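Local coordinates for protein shikimate dehydrogenase (NADP(+)) (Listeria monocytogenes, PDB 3TNL) that probably catalyses the reversible NADPH-linked reduction of 3-dehydroshikimate to shikimate, the fourth step in the pathway to chorismate and the aromatic amino acids, at residues K77-V82 with T102-Y107. Residues are numbered along the deposited sequence; the frame is centred on the assembly and turned at random.
Sequences KELKDV and TNIHKY
The phenol ring of Y107 lies flat against helix 79-88, with K80 over one of its faces. K80 CA sits 4.1 Å from the centroid of the Y107 ring and only 13° off its normal, a CH-pi contact. From there the lysine side chain passes the CE1-CZ rim of that face and leaves it: CB approaches Y107 CZ, and CG comes within 3.7 Å of Y107 CE1. With CG anti to the backbone N (chi1 -177°) and the rest of the chain extended, NZ is carried away from the contact to the exposed surface. A long amphipathic residue suits this border, being greasy near the backbone and charged at its end. The other face of the ring is backed by K106 CB, 3.9 Å above its centre, so tyrosine is held between two lysines through their aliphatic parts.

L79 takes the ring's edge instead. Its CD2 lies near the ring plane, 3.9 Å from Y107 CE2, and the same methyl reaches I104 CA and, at 4.1 Å, N103 CB. One branched leucine end thus lies in the angle between ring and backbone, and suits this buried spot because the atoms it meets across the contact are all carbon. On the other side the 3-10 turn 104-107, with Y107 N hydrogen-bonded to I104 O at 2.8 Å, brings I104 and Y107 together to meet the helix.

Further out, V83 of the helix touches both I104 and Y107, and R87 NH1 donates to Y107 O. The I104 side chain is about 6 Å from that of K101, the inferred catalytic proton acceptor. L79 also rests on I43 of strand 38-44, while I104 packs on W94 and V96 of strand 93-96. The contact therefore joins helix 79-88 to the loop between strands 93-96 and 110-111, alongside the mixed sheet of the substrate-binding domain.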
loop_
_atom_site.group_PDB
_atom_site.type_symbol
_atom_site.label_atom_id
_atom_site.label_comp_id
_atom_site.label_asym_id
_atom_site.label_seq_id
_atom_site.Cartn_x
_atom_site.Cartn_y
_atom_site.Cartn_z
ATOM N N LYS B 77 -0.480 -16.169 -11.027
ATOM C CA LYS B 77 -1.946 -16.093 -10.913
ATOM C C LYS B 77 -2.480 -14.740 -10.515
ATOM O O LYS B 77 -3.613 -14.400 -10.869
ATOM C CB LYS B 77 -2.473 -17.147 -9.924
ATOM C CG LYS B 77 -3.994 -17.134 -9.742
ATOM C CD LYS B 77 -4.496 -18.287 -8.870
ATOM C CE LYS B 77 -6.031 -18.352 -8.876
ATOM N NZ LYS B 77 -6.571 -19.584 -8.209
ATOM N N GLU B 78 -1.666 -13.972 -9.796
ATOM C CA GLU B 78 -2.083 -12.672 -9.267
ATOM C C GLU B 78 -1.618 -11.463 -10.092
ATOM O O GLU B 78 -2.191 -10.373 -9.954
ATOM C CB GLU B 78 -1.522 -12.461 -7.846
ATOM C CG GLU B 78 -1.984 -13.459 -6.751
ATOM C CD GLU B 78 -1.250 -14.792 -6.767
ATOM O OE1 GLU B 78 -0.104 -14.874 -7.253
ATOM O OE2 GLU B 78 -1.847 -15.782 -6.268
ATOM N N LEU B 79 -0.628 -11.646 -10.959
ATOM C CA LEU B 79 0.007 -10.512 -11.608
ATOM C C LEU B 79 -0.901 -9.552 -12.358
ATOM O O LEU B 79 -0.789 -8.324 -12.149
ATOM C CB LEU B 79 1.184 -10.956 -12.487
ATOM C CG LEU B 79 2.038 -9.862 -13.094
ATOM C CD1 LEU B 79 2.755 -9.050 -12.010
ATOM C CD2 LEU B 79 3.074 -10.523 -14.036
ATOM N N LYS B 80 -1.731 -10.071 -13.259
ATOM C CA LYS B 80 -2.610 -9.221 -14.057
ATOM C C LYS B 80 -3.499 -8.366 -13.153
ATOM O O LYS B 80 -3.574 -7.138 -13.327
ATOM C CB LYS B 80 -3.484 -10.060 -15.034
ATOM C CG LYS B 80 -4.374 -9.220 -15.966
ATOM C CD LYS B 80 -5.178 -10.051 -16.974
ATOM C CE LYS B 80 -5.858 -9.123 -18.008
ATOM N NZ LYS B 80 -6.724 -9.841 -19.017
ATOM N N ASP B 81 -4.163 -9.018 -12.194
ATOM C CA ASP B 81 -5.073 -8.332 -11.279
ATOM C C ASP B 81 -4.367 -7.294 -10.427
ATOM O O ASP B 81 -4.912 -6.235 -10.156
ATOM C CB ASP B 81 -5.809 -9.342 -10.382
ATOM C CG ASP B 81 -6.893 -10.116 -11.091
ATOM O OD1 ASP B 81 -7.304 -9.745 -12.209
ATOM O OD2 ASP B 81 -7.367 -11.097 -10.454
ATOM N N VAL B 82 -3.141 -7.592 -9.991
ATOM C CA VAL B 82 -2.376 -6.654 -9.167
ATOM C C VAL B 82 -2.001 -5.427 -9.983
ATOM O O VAL B 82 -2.125 -4.315 -9.492
ATOM C CB VAL B 82 -1.183 -7.334 -8.529
ATOM C CG1 VAL B 82 -0.254 -6.323 -7.910
ATOM C CG2 VAL B 82 -1.665 -8.317 -7.458
ATOM N N THR B 102 9.834 -11.244 -16.351
ATOM C CA THR B 102 9.745 -11.444 -17.796
ATOM C C THR B 102 8.322 -11.456 -18.358
ATOM O O THR B 102 8.149 -11.416 -19.568
ATOM C CB THR B 102 10.494 -12.706 -18.234
ATOM O OG1 THR B 102 9.860 -13.859 -17.682
ATOM C CG2 THR B 102 11.934 -12.662 -17.800
ATOM N N ASN B 103 7.303 -11.490 -17.495
ATOM C CA ASN B 103 5.912 -11.470 -17.954
ATOM C C ASN B 103 5.219 -10.118 -17.857
ATOM O O ASN B 103 4.284 -9.854 -18.590
ATOM C CB ASN B 103 5.050 -12.438 -17.123
ATOM C CG ASN B 103 5.293 -13.909 -17.442
ATOM O OD1 ASN B 103 5.821 -14.257 -18.482
ATOM N ND2 ASN B 103 4.858 -14.782 -16.531
ATOM N N ILE B 104 5.720 -9.247 -16.988
ATOM C CA ILE B 104 4.976 -8.008 -16.657
ATOM C C ILE B 104 4.823 -7.051 -17.823
ATOM O O ILE B 104 3.845 -6.322 -17.864
ATOM C CB ILE B 104 5.493 -7.320 -15.382
ATOM C CG1 ILE B 104 4.462 -6.308 -14.848
ATOM C CG2 ILE B 104 6.854 -6.706 -15.609
ATOM C CD1 ILE B 104 4.888 -5.642 -13.518
ATOM N N HIS B 105 5.755 -7.077 -18.778
ATOM C CA HIS B 105 5.666 -6.176 -19.907
ATOM C C HIS B 105 4.305 -6.264 -20.585
ATOM O O HIS B 105 3.850 -5.281 -21.147
ATOM C CB HIS B 105 6.756 -6.451 -20.948
ATOM C CG HIS B 105 6.577 -7.762 -21.643
ATOM N ND1 HIS B 105 7.048 -8.954 -21.126
ATOM C CD2 HIS B 105 5.928 -8.077 -22.790
ATOM C CE1 HIS B 105 6.719 -9.940 -21.944
ATOM N NE2 HIS B 105 6.024 -9.437 -22.948
ATOM N N LYS B 106 3.660 -7.433 -20.542
ATOM C CA LYS B 106 2.328 -7.645 -21.128
ATOM C C LYS B 106 1.282 -6.648 -20.629
ATOM O O LYS B 106 0.323 -6.306 -21.333
ATOM C CB LYS B 106 1.766 -9.039 -20.741
ATOM C CG LYS B 106 2.574 -10.300 -21.105
ATOM C CD LYS B 106 1.908 -11.538 -20.399
ATOM C CE LYS B 106 2.826 -12.770 -20.252
ATOM N NZ LYS B 106 3.194 -13.427 -21.522
ATOM N N TYR B 107 1.473 -6.196 -19.395
ATOM C CA TYR B 107 0.518 -5.359 -18.704
ATOM C C TYR B 107 0.942 -3.909 -18.580
ATOM O O TYR B 107 0.232 -3.131 -17.931
ATOM C CB TYR B 107 0.251 -5.945 -17.294
ATOM C CG TYR B 107 -0.089 -7.413 -17.357
ATOM C CD1 TYR B 107 -1.145 -7.839 -18.148
ATOM C CD2 TYR B 107 0.635 -8.371 -16.650
ATOM C CE1 TYR B 107 -1.466 -9.168 -18.238
ATOM C CE2 TYR B 107 0.308 -9.722 -16.739
ATOM C CZ TYR B 107 -0.732 -10.094 -17.556
ATOM O OH TYR B 107 -1.109 -11.416 -17.674
#